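Local coordinates for purine nucleoside phosphorylase (Anopheles gambiae, PDB 2P4S), which catalyses the phosphorolysis of inosine, guanosine and their 2'-deoxy forms to the free purine base and pentose 1-phosphate in purine salvage, at residues Ala147-Arg152 / Arg169-Glu174; Lys218-Leu223 / Ser305-Ile310; Ile326-Thr331 / Glu338-Asp343. All blocks are in the same frame, centred on the assembly; numbering follows the deposited sequence.

Contact 1 (Ala147-Arg152 / Arg169-Glu174); sequences AGHVGR and RFHHYE. With DIH (7-[[(3R,4R)-3-(hydroxymethyl)-4-oxidanyl-pyrrolidin-1-ium-1-yl]methyl]-3,5-dihydropyrrolo[3,2-d]pyrimidin-4-one), chain F; PO4 (phosphate ion), chain D.
H149 and H171 reach toward each other from opposite directions and meet as an offset edge-to-face pair. The ring centroids of H149 and H171 are 4.9 Å apart and the planes stand at 77°, so that the edge of H171 is directed at the face of H149, toward the rim of that ring and not its middle. In its own plane the H149 ring runs up against the backbone of the other segment, with H149 CD2 3.0 Å from R169 N. R169 turns its CB away from H149, but bends at chi2 and chi3; this brings NH1 round to the phosphate, where it donates to O2 at 2.9 Å. H149 NE2 approaches the same oxygen at 3.3 Å in a weak bond; the position of O2, on which both bonds rest, is not fully certain.

The two loops form one side of the phosphate-binding site of this PNP/MTAP-family enzyme; S118, A201 and S305 supply further bonds to the anion. The guanidinium of R169 has other partners too, E309 at NE and the carbonyl of T199 at NH2. Further along the segment, Y173 OH lies over the centre of the H171 ring, 3.2 Å above its plane. From there it donates to O3' of the inhibitor DIH at 2.7 Å, and F244 of a neighbouring subunit packs edge-to-face with the Y173 ring.

Contact 2 (Lys218-Leu223 / Ser305-Ile310); sequences KDHINL and STVHEI. With PO4 (phosphate ion), chain D.
The end of strand 214-221 passes the first turn of helix 307-315, the backbones coming nearest at N222 and V307, whose CA atoms are 6.8 Å apart. No hydrogen bond joins the two segments, and the meeting is made by one valine that meets two polar side chains, H220 and N222. V307 points its CB at the other segment and divides its branches: CG1, anti to the backbone N (chi1 162°), sits over the centre of the H220 ring, 3.8 Å from the centroid and 9° off the normal, a CH-pi contact. CG2 of V307 lies nearer the root of that ring, 3.8 Å from H220 CG. The CG1 methyl also meets the amide of N222, at 3.5 Å from its CG.

In this phosphorylase fold the helix follows directly on the loop whose S305 OG donates to phosphate O3 at 2.7 Å, and T306 OG1 donates in turn to S305 OG at 2.9 Å. The polar ends of H220 and N222 have partners elsewhere: H220 ND1 pairs with the hydroxyl of Y251, while N222 OD1, at the N-cap of helix 223-226, accepts a bond from the amide N of G225. Behind H220 and N222 lies the trimer interface, where E290 of a neighbouring subunit accepts a bond from N222 N.

Contact 3 (Ile326-Thr331 / Glu338-Asp343); sequences ITNMCT and EEHCHD. With DIH (7-[[(3R,4R)-3-(hydroxymethyl)-4-oxidanyl-pyrrolidin-1-ium-1-yl]methyl]-3,5-dihydropyrrolo[3,2-d]pyrimidin-4-one), chain F.
The purine end of the nucleoside pocket is built where strand 319-329 turns a corner at N328 and the chain returns toward helix 342-350. T331 and E338 join the two segments by a hydrogen bond, OG1 donating to OE2 at 2.6 Å on the anti lone pair of the carboxylate, with the side chains crossing at about a right angle. Between this bond and the pocket stands the imidazole of H340. Its CG, anti to the carbonyl carbon (chi1 -65°), carries the ring toward the backbone that follows the corner, with CE1 directed edge-on at the carbonyl O of M329, 3.2 Å away. E338 CG rests over one face of this ring toward its rim. A water accepts from T331 N and lies 2.8 Å from H340 NE2, bridging the segments a second time.

On the ring's other nitrogen, ND1 is 3.4 Å from N328 ND2, the amide and imidazole planes being 72° apart. That amide is one of the base-recognition groups, alongside E286: it grips the 9-deazahypoxanthine of DIH with two nearly straight bonds, both at 171°. N7 of DIH donates to N328 OD1 at 2.8 Å, and N328 ND2 donates to O6 of DIH at 2.9 Å. T327 OG1 donates to the same OD1 in its carbonyl plane, which would help to fix the rotation of the amide. At the inhibitor's far end, DIH O5' lies in the plane of the H342 ring, 2.6 Å from ND1 in a hydrogen bond, and F244 of a neighbouring subunit meets that ring.

Contacts 1 and 3 line one pocket, in which phosphate and inhibitor lie side by side, and contact 2 reaches it through S305. Contacts 1 and 2 both reach the phosphate; their centres are about 17 Å apart, and they are joined by the salt bridge from R169 NE to E309 OE2 at 2.8 Å. Contacts 1 and 3 share DIH, and a probable hydrogen bond of 2.9 Å from H342 NE2 to A147 O connects them, their centres being about 18 Å apart. Contacts 2 and 3 do not touch, with nearest atoms about 11 Å apart, but strands 214-221 and 319-329 are antiparallel neighbours in the same sheet, which thus carries parts of both.

Contact 1 (Ala147-Arg152 / Arg169-Glu174)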
loop_
_atom_site.group_PDB
_atom_site.type_symbol
_atom_site.label_atom_id
_atom_site.label_comp_id
_atom_site.label_asym_id
_atom_site.label_seq_id
_atom_site.Cartn_x
_atom_site.Cartn_y
_atom_site.Cartn_z
ATOM N N ALA A 147 18.437 6.971 -16.491
ATOM C CA ALA A 147 19.169 8.020 -17.215
ATOM C C ALA A 147 19.490 9.206 -16.287
ATOM O O ALA A 147 18.620 9.645 -15.533
ATOM C CB ALA A 147 18.377 8.500 -18.458
ATOM N N GLY A 148 20.712 9.741 -16.341
ATOM C CA GLY A 148 21.065 10.889 -15.497
ATOM C C GLY A 148 21.495 10.519 -14.091
ATOM O O GLY A 148 21.938 11.385 -13.334
ATOM N N HIS A 149 21.358 9.240 -13.707
ATOM C CA HIS A 149 22.003 8.748 -12.475
ATOM C C HIS A 149 23.354 8.106 -12.864
ATOM O O HIS A 149 23.403 6.970 -13.326
ATOM C CB HIS A 149 21.072 7.813 -11.708
ATOM C CG HIS A 149 19.886 8.518 -11.107
ATOM N ND1 HIS A 149 18.923 9.149 -11.870
ATOM C CD2 HIS A 149 19.546 8.743 -9.824
ATOM C CE1 HIS A 149 18.052 9.746 -11.082
ATOM N NE2 HIS A 149 18.395 9.498 -9.837
ATOM N N VAL A 150 24.443 8.859 -12.713
ATOM C CA VAL A 150 25.781 8.373 -13.132
ATOM C C VAL A 150 26.201 7.059 -12.460
ATOM O O VAL A 150 26.714 6.168 -13.145
ATOM C CB VAL A 150 26.911 9.437 -12.995
ATOM C CG1 VAL A 150 28.264 8.845 -13.401
ATOM C CG2 VAL A 150 26.596 10.649 -13.897
ATOM N N GLY A 151 25.980 6.927 -11.154
ATOM C CA GLY A 151 26.318 5.693 -10.456
ATOM C C GLY A 151 27.730 5.646 -9.890
ATOM O O GLY A 151 28.465 4.672 -10.136
ATOM N N ARG A 152 28.133 6.687 -9.153
ATOM C CA ARG A 152 29.456 6.725 -8.469
ATOM C C ARG A 152 29.326 7.247 -7.039
ATOM O O ARG A 152 28.550 8.162 -6.798
ATOM C CB ARG A 152 30.425 7.666 -9.178
ATOM C CG ARG A 152 30.809 7.242 -10.540
ATOM C CD ARG A 152 31.652 8.326 -11.196
ATOM N NE ARG A 152 31.886 7.976 -12.594
ATOM C CZ ARG A 152 32.001 8.861 -13.582
ATOM N NH1 ARG A 152 31.912 10.170 -13.342
ATOM N NH2 ARG A 152 32.189 8.430 -14.825
ATOM N N ARG A 169 21.109 7.564 -7.591
ATOM C CA ARG A 169 20.554 6.698 -6.548
ATOM C C ARG A 169 19.777 5.506 -7.143
ATOM O O ARG A 169 19.801 5.290 -8.365
ATOM C CB ARG A 169 19.680 7.506 -5.556
ATOM C CG ARG A 169 18.404 8.107 -6.174
ATOM C CD ARG A 169 17.160 8.039 -5.266
ATOM N NE ARG A 169 17.246 8.840 -4.042
ATOM C CZ ARG A 169 17.262 10.171 -4.015
ATOM N NH1 ARG A 169 17.162 10.876 -5.147
ATOM N NH2 ARG A 169 17.357 10.801 -2.842
ATOM N N PHE A 170 19.121 4.748 -6.246
ATOM C CA PHE A 170 18.366 3.505 -6.515
ATOM C C PHE A 170 16.899 3.713 -6.163
ATOM O O PHE A 170 16.584 4.280 -5.102
ATOM C CB PHE A 170 18.910 2.327 -5.651
ATOM C CG PHE A 170 20.410 2.248 -5.649
ATOM C CD1 PHE A 170 21.122 2.257 -6.867
ATOM C CD2 PHE A 170 21.129 2.248 -4.453
ATOM C CE1 PHE A 170 22.519 2.219 -6.868
ATOM C CE2 PHE A 170 22.550 2.203 -4.479
ATOM C CZ PHE A 170 23.225 2.191 -5.668
ATOM N N HIS A 171 16.017 3.214 -7.022
ATOM C CA HIS A 171 14.586 3.443 -6.867
ATOM C C HIS A 171 13.882 2.123 -6.845
ATOM O O HIS A 171 14.314 1.172 -7.499
ATOM C CB HIS A 171 14.032 4.263 -8.023
ATOM C CG HIS A 171 14.881 5.441 -8.409
ATOM N ND1 HIS A 171 14.582 6.732 -8.019
ATOM C CD2 HIS A 171 15.977 5.536 -9.206
ATOM C CE1 HIS A 171 15.469 7.571 -8.530
ATOM N NE2 HIS A 171 16.322 6.870 -9.264
ATOM N N HIS A 172 12.776 2.096 -6.112
ATOM C CA HIS A 172 11.953 0.913 -5.947
ATOM C C HIS A 172 11.382 0.374 -7.265
ATOM O O HIS A 172 11.293 -0.839 -7.440
ATOM C CB HIS A 172 10.844 1.231 -4.935
ATOM C CG HIS A 172 10.144 0.029 -4.386
ATOM N ND1 HIS A 172 10.815 -1.070 -3.876
ATOM C CD2 HIS A 172 8.826 -0.229 -4.219
ATOM C CE1 HIS A 172 9.938 -1.954 -3.433
ATOM N NE2 HIS A 172 8.728 -1.459 -3.611
ATOM N N TYR A 173 10.993 1.271 -8.172
ATOM C CA TYR A 173 10.511 0.897 -9.526
ATOM C C TYR A 173 11.578 0.185 -10.411
ATOM O O TYR A 173 11.248 -0.399 -11.474
ATOM C CB TYR A 173 9.906 2.106 -10.273
ATOM C CG TYR A 173 10.893 3.222 -10.544
ATOM C CD1 TYR A 173 11.931 3.073 -11.507
ATOM C CD2 TYR A 173 10.775 4.460 -9.895
ATOM C CE1 TYR A 173 12.853 4.110 -11.757
ATOM C CE2 TYR A 173 11.697 5.481 -10.141
ATOM C CZ TYR A 173 12.726 5.303 -11.085
ATOM O OH TYR A 173 13.646 6.333 -11.318
ATOM N N GLU A 174 12.845 0.239 -9.980
ATOM C CA GLU A 174 13.911 -0.539 -10.638
ATOM C C GLU A 174 13.823 -2.000 -10.220
ATOM O O GLU A 174 14.463 -2.831 -10.790
ATOM C CB GLU A 174 15.306 0.037 -10.368
ATOM C CG GLU A 174 15.545 1.441 -10.981
ATOM C CD GLU A 174 16.913 2.094 -10.574
ATOM O OE1 GLU A 174 17.943 1.775 -11.203
ATOM O OE2 GLU A 174 16.970 2.920 -9.632
HETATM O "O5'" DIH F . 11.504 11.437 -14.333
HETATM C "C5'" DIH F . 11.181 10.306 -13.499
HETATM C "C4'" DIH F . 12.130 10.351 -12.326
HETATM C "C6'" DIH F . 12.085 11.722 -11.614
HETATM C "C3'" DIH F . 11.743 9.304 -11.305
HETATM O "O3'" DIH F . 12.939 8.821 -10.689
HETATM C "C2'" DIH F . 10.968 10.087 -10.262
HETATM N "N1'" DIH F . 11.719 11.380 -10.210
HETATM C C10 DIH F . 10.984 12.371 -9.409
HETATM C C9 DIH F . 9.811 13.087 -10.043
HETATM C C8 DIH F . 9.889 14.292 -10.790
HETATM N N7 DIH F . 8.630 14.647 -11.168
HETATM C C5 DIH F . 7.740 13.732 -10.703
HETATM C C6 DIH F . 6.255 13.609 -10.739
HETATM O O6 DIH F . 5.506 14.475 -11.354
HETATM N N1 DIH F . 5.746 12.533 -10.102
HETATM C C2 DIH F . 6.508 11.598 -9.457
HETATM N N3 DIH F . 7.844 11.695 -9.375
HETATM C C4 DIH F . 8.460 12.759 -9.991
HETATM P P PO4 D . 14.738 11.130 -7.906
HETATM O O1 PO4 D . 15.207 12.550 -7.942
HETATM O O2 PO4 D . 15.958 10.235 -7.682
HETATM O O3 PO4 D . 13.780 10.847 -6.810
HETATM O O4 PO4 D . 14.067 10.839 -9.215
#

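Contact 2 (Lys218-Leu223 / Ser305-Ile310)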
loop_
_atom_site.group_PDB
_atom_site.type_symbol
_atom_site.label_atom_id
_atom_site.label_comp_id
_atom_site.label_asym_id
_atom_site.label_seq_id
_atom_site.Cartn_x
_atom_site.Cartn_y
_atom_site.Cartn_z
ATOM N N LYS A 218 9.677 19.484 4.917
ATOM C CA LYS A 218 9.402 19.703 6.297
ATOM C C LYS A 218 8.870 18.394 6.896
ATOM O O LYS A 218 9.033 18.141 8.089
ATOM C CB LYS A 218 8.377 20.841 6.435
ATOM C CG LYS A 218 7.959 21.106 7.874
ATOM C CD LYS A 218 6.942 22.277 7.999
ATOM C CE LYS A 218 6.892 22.768 9.470
ATOM N NZ LYS A 218 5.828 23.895 9.537
ATOM N N ASP A 219 8.216 17.581 6.062
ATOM C CA ASP A 219 7.611 16.359 6.518
ATOM C C ASP A 219 7.295 15.483 5.320
ATOM O O ASP A 219 7.370 15.943 4.185
ATOM C CB ASP A 219 6.318 16.657 7.308
ATOM C CG ASP A 219 6.043 15.605 8.383
ATOM O OD1 ASP A 219 6.752 14.555 8.405
ATOM O OD2 ASP A 219 5.114 15.799 9.173
ATOM N N HIS A 220 6.970 14.227 5.568
ATOM C CA HIS A 220 6.523 13.363 4.493
ATOM C C HIS A 220 5.295 12.526 4.940
ATOM O O HIS A 220 4.950 12.454 6.119
ATOM C CB HIS A 220 7.693 12.467 3.968
ATOM C CG HIS A 220 8.162 11.437 4.948
ATOM N ND1 HIS A 220 9.493 11.252 5.257
ATOM C CD2 HIS A 220 7.471 10.556 5.708
ATOM C CE1 HIS A 220 9.595 10.282 6.151
ATOM N NE2 HIS A 220 8.384 9.839 6.435
ATOM N N ILE A 221 4.644 11.904 3.966
ATOM C CA ILE A 221 3.575 10.951 4.220
ATOM C C ILE A 221 4.098 9.702 3.544
ATOM O O ILE A 221 4.286 9.701 2.308
ATOM C CB ILE A 221 2.198 11.391 3.600
ATOM C CG1 ILE A 221 1.602 12.587 4.373
ATOM C CG2 ILE A 221 1.201 10.202 3.682
ATOM C CD1 ILE A 221 0.461 13.403 3.650
ATOM N N ASN A 222 4.353 8.662 4.347
ATOM C CA ASN A 222 4.899 7.437 3.856
ATOM C C ASN A 222 3.771 6.441 3.533
ATOM O O ASN A 222 3.467 5.607 4.351
ATOM C CB ASN A 222 5.915 6.800 4.841
ATOM C CG ASN A 222 6.627 5.624 4.198
ATOM O OD1 ASN A 222 6.421 5.364 2.993
ATOM N ND2 ASN A 222 7.427 4.892 4.962
ATOM N N LEU A 223 3.154 6.568 2.357
ATOM C CA LEU A 223 2.085 5.682 1.907
ATOM C C LEU A 223 2.536 4.214 1.721
ATOM O O LEU A 223 1.773 3.282 2.005
ATOM C CB LEU A 223 1.506 6.220 0.595
ATOM C CG LEU A 223 0.785 7.578 0.614
ATOM C CD1 LEU A 223 0.265 7.921 -0.791
ATOM C CD2 LEU A 223 -0.370 7.504 1.648
ATOM N N SER A 305 11.288 8.534 -4.246
ATOM C CA SER A 305 12.526 8.124 -3.578
ATOM C C SER A 305 12.582 8.689 -2.164
ATOM O O SER A 305 11.540 9.139 -1.640
ATOM C CB SER A 305 13.723 8.582 -4.394
ATOM O OG SER A 305 13.894 9.981 -4.242
ATOM N N THR A 306 13.774 8.669 -1.530
ATOM C CA THR A 306 14.041 9.575 -0.358
ATOM C C THR A 306 13.458 9.163 0.987
ATOM O O THR A 306 14.194 9.090 1.978
ATOM C CB THR A 306 13.601 11.039 -0.683
ATOM O OG1 THR A 306 14.372 11.478 -1.792
ATOM C CG2 THR A 306 13.821 12.024 0.493
ATOM N N VAL A 307 12.158 8.890 1.019
ATOM C CA VAL A 307 11.432 8.681 2.302
ATOM C C VAL A 307 12.103 7.559 3.145
ATOM O O VAL A 307 12.380 7.743 4.318
ATOM C CB VAL A 307 9.862 8.437 2.075
ATOM C CG1 VAL A 307 9.186 7.789 3.307
ATOM C CG2 VAL A 307 9.173 9.722 1.764
ATOM N N HIS A 308 12.377 6.423 2.491
ATOM C CA HIS A 308 12.995 5.223 3.087
ATOM C C HIS A 308 14.466 5.418 3.393
ATOM O O HIS A 308 14.973 4.837 4.336
ATOM C CB HIS A 308 12.778 3.973 2.176
ATOM C CG HIS A 308 13.006 4.241 0.721
ATOM N ND1 HIS A 308 12.044 4.800 -0.095
ATOM C CD2 HIS A 308 14.109 4.080 -0.055
ATOM C CE1 HIS A 308 12.547 4.974 -1.309
ATOM N NE2 HIS A 308 13.808 4.574 -1.298
ATOM N N GLU A 309 15.159 6.221 2.597
ATOM C CA GLU A 309 16.509 6.675 2.959
ATOM C C GLU A 309 16.535 7.498 4.281
ATOM O O GLU A 309 17.388 7.288 5.168
ATOM C CB GLU A 309 17.093 7.518 1.801
ATOM C CG GLU A 309 17.301 6.742 0.498
ATOM C CD GLU A 309 17.231 7.632 -0.746
ATOM O OE1 GLU A 309 17.136 8.871 -0.610
ATOM O OE2 GLU A 309 17.288 7.099 -1.880
ATOM N N ILE A 310 15.645 8.483 4.363
ATOM C CA ILE A 310 15.433 9.260 5.581
ATOM C C ILE A 310 15.055 8.404 6.787
ATOM O O ILE A 310 15.571 8.610 7.857
ATOM C CB ILE A 310 14.373 10.398 5.337
ATOM C CG1 ILE A 310 14.906 11.390 4.269
ATOM C CG2 ILE A 310 14.043 11.118 6.652
ATOM C CD1 ILE A 310 16.014 12.399 4.787
HETATM P P PO4 D . 14.738 11.130 -7.906
HETATM O O1 PO4 D . 15.207 12.550 -7.942
HETATM O O2 PO4 D . 15.958 10.235 -7.682
HETATM O O3 PO4 D . 13.780 10.847 -6.810
HETATM O O4 PO4 D . 14.067 10.839 -9.215
HETATM O O HOH W 1 9.266 4.754 1.132
#

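Contact 3 (Ile326-Thr331 / Glu338-Asp343)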
loop_
_atom_site.group_PDB
_atom_site.type_symbol
_atom_site.label_atom_id
_atom_site.label_comp_id
_atom_site.label_asym_id
_atom_site.label_seq_id
_atom_site.Cartn_x
_atom_site.Cartn_y
_atom_site.Cartn_z
ATOM N N ILE A 326 11.506 21.151 -7.810
ATOM C CA ILE A 326 10.243 21.011 -8.501
ATOM C C ILE A 326 10.548 21.061 -9.991
ATOM O O ILE A 326 10.949 22.081 -10.505
ATOM C CB ILE A 326 9.254 22.160 -8.096
ATOM C CG1 ILE A 326 9.019 22.168 -6.579
ATOM C CG2 ILE A 326 7.962 22.105 -8.915
ATOM C CD1 ILE A 326 8.411 20.830 -5.977
ATOM N N THR A 327 10.372 19.943 -10.702
ATOM C CA THR A 327 10.930 19.818 -12.059
ATOM C C THR A 327 9.817 19.926 -13.076
ATOM O O THR A 327 10.052 19.984 -14.268
ATOM C CB THR A 327 11.693 18.483 -12.230
ATOM O OG1 THR A 327 10.893 17.401 -11.714
ATOM C CG2 THR A 327 12.999 18.534 -11.458
ATOM N N ASN A 328 8.592 19.964 -12.581
ATOM C CA ASN A 328 7.419 19.921 -13.399
ATOM C C ASN A 328 6.273 20.095 -12.457
ATOM O O ASN A 328 6.361 19.714 -11.275
ATOM C CB ASN A 328 7.259 18.587 -14.171
ATOM C CG ASN A 328 7.212 17.362 -13.244
ATOM O OD1 ASN A 328 8.243 16.986 -12.614
ATOM N ND2 ASN A 328 6.030 16.724 -13.164
ATOM N N MET A 329 5.201 20.668 -12.990
ATOM C CA MET A 329 3.971 20.816 -12.249
ATOM C C MET A 329 3.185 19.538 -12.464
ATOM O O MET A 329 3.211 18.974 -13.556
ATOM C CB MET A 329 3.184 22.076 -12.726
ATOM C CG MET A 329 3.865 23.432 -12.379
ATOM S SD MET A 329 4.518 23.502 -10.672
ATOM C CE MET A 329 3.008 23.619 -9.707
ATOM N N CYS A 330 2.540 19.045 -11.411
ATOM C CA CYS A 330 1.638 17.901 -11.553
ATOM C C CYS A 330 0.442 18.343 -12.414
ATOM O O CYS A 330 -0.003 19.500 -12.322
ATOM C CB CYS A 330 1.132 17.459 -10.189
ATOM S SG CYS A 330 2.389 16.719 -9.192
ATOM N N THR A 331 -0.082 17.422 -13.222
ATOM C CA THR A 331 -1.279 17.688 -14.007
ATOM C C THR A 331 -2.530 17.826 -13.133
ATOM O O THR A 331 -2.936 16.892 -12.429
ATOM C CB THR A 331 -1.524 16.612 -15.094
ATOM O OG1 THR A 331 -0.293 16.347 -15.792
ATOM C CG2 THR A 331 -2.604 17.111 -16.119
ATOM N N GLU A 338 -0.253 17.838 -21.026
ATOM C CA GLU A 338 0.728 17.208 -20.170
ATOM C C GLU A 338 1.961 16.883 -20.986
ATOM O O GLU A 338 1.881 16.232 -22.024
ATOM C CB GLU A 338 0.158 15.954 -19.503
ATOM C CG GLU A 338 1.170 15.143 -18.707
ATOM C CD GLU A 338 0.544 13.912 -18.088
ATOM O OE1 GLU A 338 0.563 12.830 -18.737
ATOM O OE2 GLU A 338 -0.020 14.039 -16.973
ATOM N N GLU A 339 3.100 17.356 -20.500
ATOM C CA GLU A 339 4.376 17.097 -21.144
ATOM C C GLU A 339 5.406 16.664 -20.085
ATOM O O GLU A 339 6.449 17.285 -19.937
ATOM C CB GLU A 339 4.844 18.352 -21.919
ATOM C CG GLU A 339 3.960 18.695 -23.153
ATOM C CD GLU A 339 4.264 20.090 -23.758
ATOM O OE1 GLU A 339 5.346 20.270 -24.398
ATOM O OE2 GLU A 339 3.401 20.999 -23.600
ATOM N N HIS A 340 5.097 15.613 -19.331
ATOM C CA HIS A 340 6.048 15.061 -18.357
ATOM C C HIS A 340 7.099 14.316 -19.153
ATOM O O HIS A 340 6.754 13.389 -19.898
ATOM C CB HIS A 340 5.366 14.078 -17.389
ATOM C CG HIS A 340 4.337 14.705 -16.504
ATOM N ND1 HIS A 340 4.408 16.021 -16.089
ATOM C CD2 HIS A 340 3.234 14.181 -15.914
ATOM C CE1 HIS A 340 3.383 16.286 -15.299
ATOM N NE2 HIS A 340 2.658 15.185 -15.173
ATOM N N CYS A 341 8.361 14.720 -19.017
ATOM C CA CYS A 341 9.460 14.106 -19.765
ATOM C C CYS A 341 10.717 14.002 -18.888
ATOM O O CYS A 341 11.201 15.010 -18.358
ATOM C CB CYS A 341 9.718 14.888 -21.072
ATOM S SG CYS A 341 11.239 14.424 -21.949
ATOM N N HIS A 342 11.222 12.773 -18.724
ATOM C CA HIS A 342 12.387 12.554 -17.882
ATOM C C HIS A 342 13.612 13.397 -18.268
ATOM O O HIS A 342 14.269 13.962 -17.385
ATOM C CB HIS A 342 12.771 11.076 -17.775
ATOM C CG HIS A 342 13.918 10.832 -16.832
ATOM N ND1 HIS A 342 13.837 11.099 -15.484
ATOM C CD2 HIS A 342 15.180 10.376 -17.046
ATOM C CE1 HIS A 342 14.980 10.778 -14.898
ATOM N NE2 HIS A 342 15.814 10.340 -15.826
ATOM N N ASP A 343 13.904 13.481 -19.568
ATOM C CA ASP A 343 14.989 14.314 -20.079
ATOM C C ASP A 343 14.827 15.782 -19.673
ATOM O O ASP A 343 15.793 16.389 -19.221
ATOM C CB ASP A 343 15.146 14.204 -21.617
ATOM C CG ASP A 343 15.770 12.852 -22.080
ATOM O OD1 ASP A 343 16.424 12.132 -21.252
ATOM O OD2 ASP A 343 15.598 12.505 -23.295
HETATM O "O5'" DIH F . 11.504 11.437 -14.333
HETATM C "C5'" DIH F . 11.181 10.306 -13.499
HETATM C "C4'" DIH F . 12.130 10.351 -12.326
HETATM C "C6'" DIH F . 12.085 11.722 -11.614
HETATM C "C3'" DIH F . 11.743 9.304 -11.305
HETATM O "O3'" DIH F . 12.939 8.821 -10.689
HETATM C "C2'" DIH F . 10.968 10.087 -10.262
HETATM N "N1'" DIH F . 11.719 11.380 -10.210
HETATM C C10 DIH F . 10.984 12.371 -9.409
HETATM C C9 DIH F . 9.811 13.087 -10.043
HETATM C C8 DIH F . 9.889 14.292 -10.790
HETATM N N7 DIH F . 8.630 14.647 -11.168
HETATM C C5 DIH F . 7.740 13.732 -10.703
HETATM C C6 DIH F . 6.255 13.609 -10.739
HETATM O O6 DIH F . 5.506 14.475 -11.354
HETATM N N1 DIH F . 5.746 12.533 -10.102
HETATM C C2 DIH F . 6.508 11.598 -9.457
HETATM N N3 DIH F . 7.844 11.695 -9.375
HETATM C C4 DIH F . 8.460 12.759 -9.991
HETATM O O HOH W 2 0.858 14.696 -13.146
#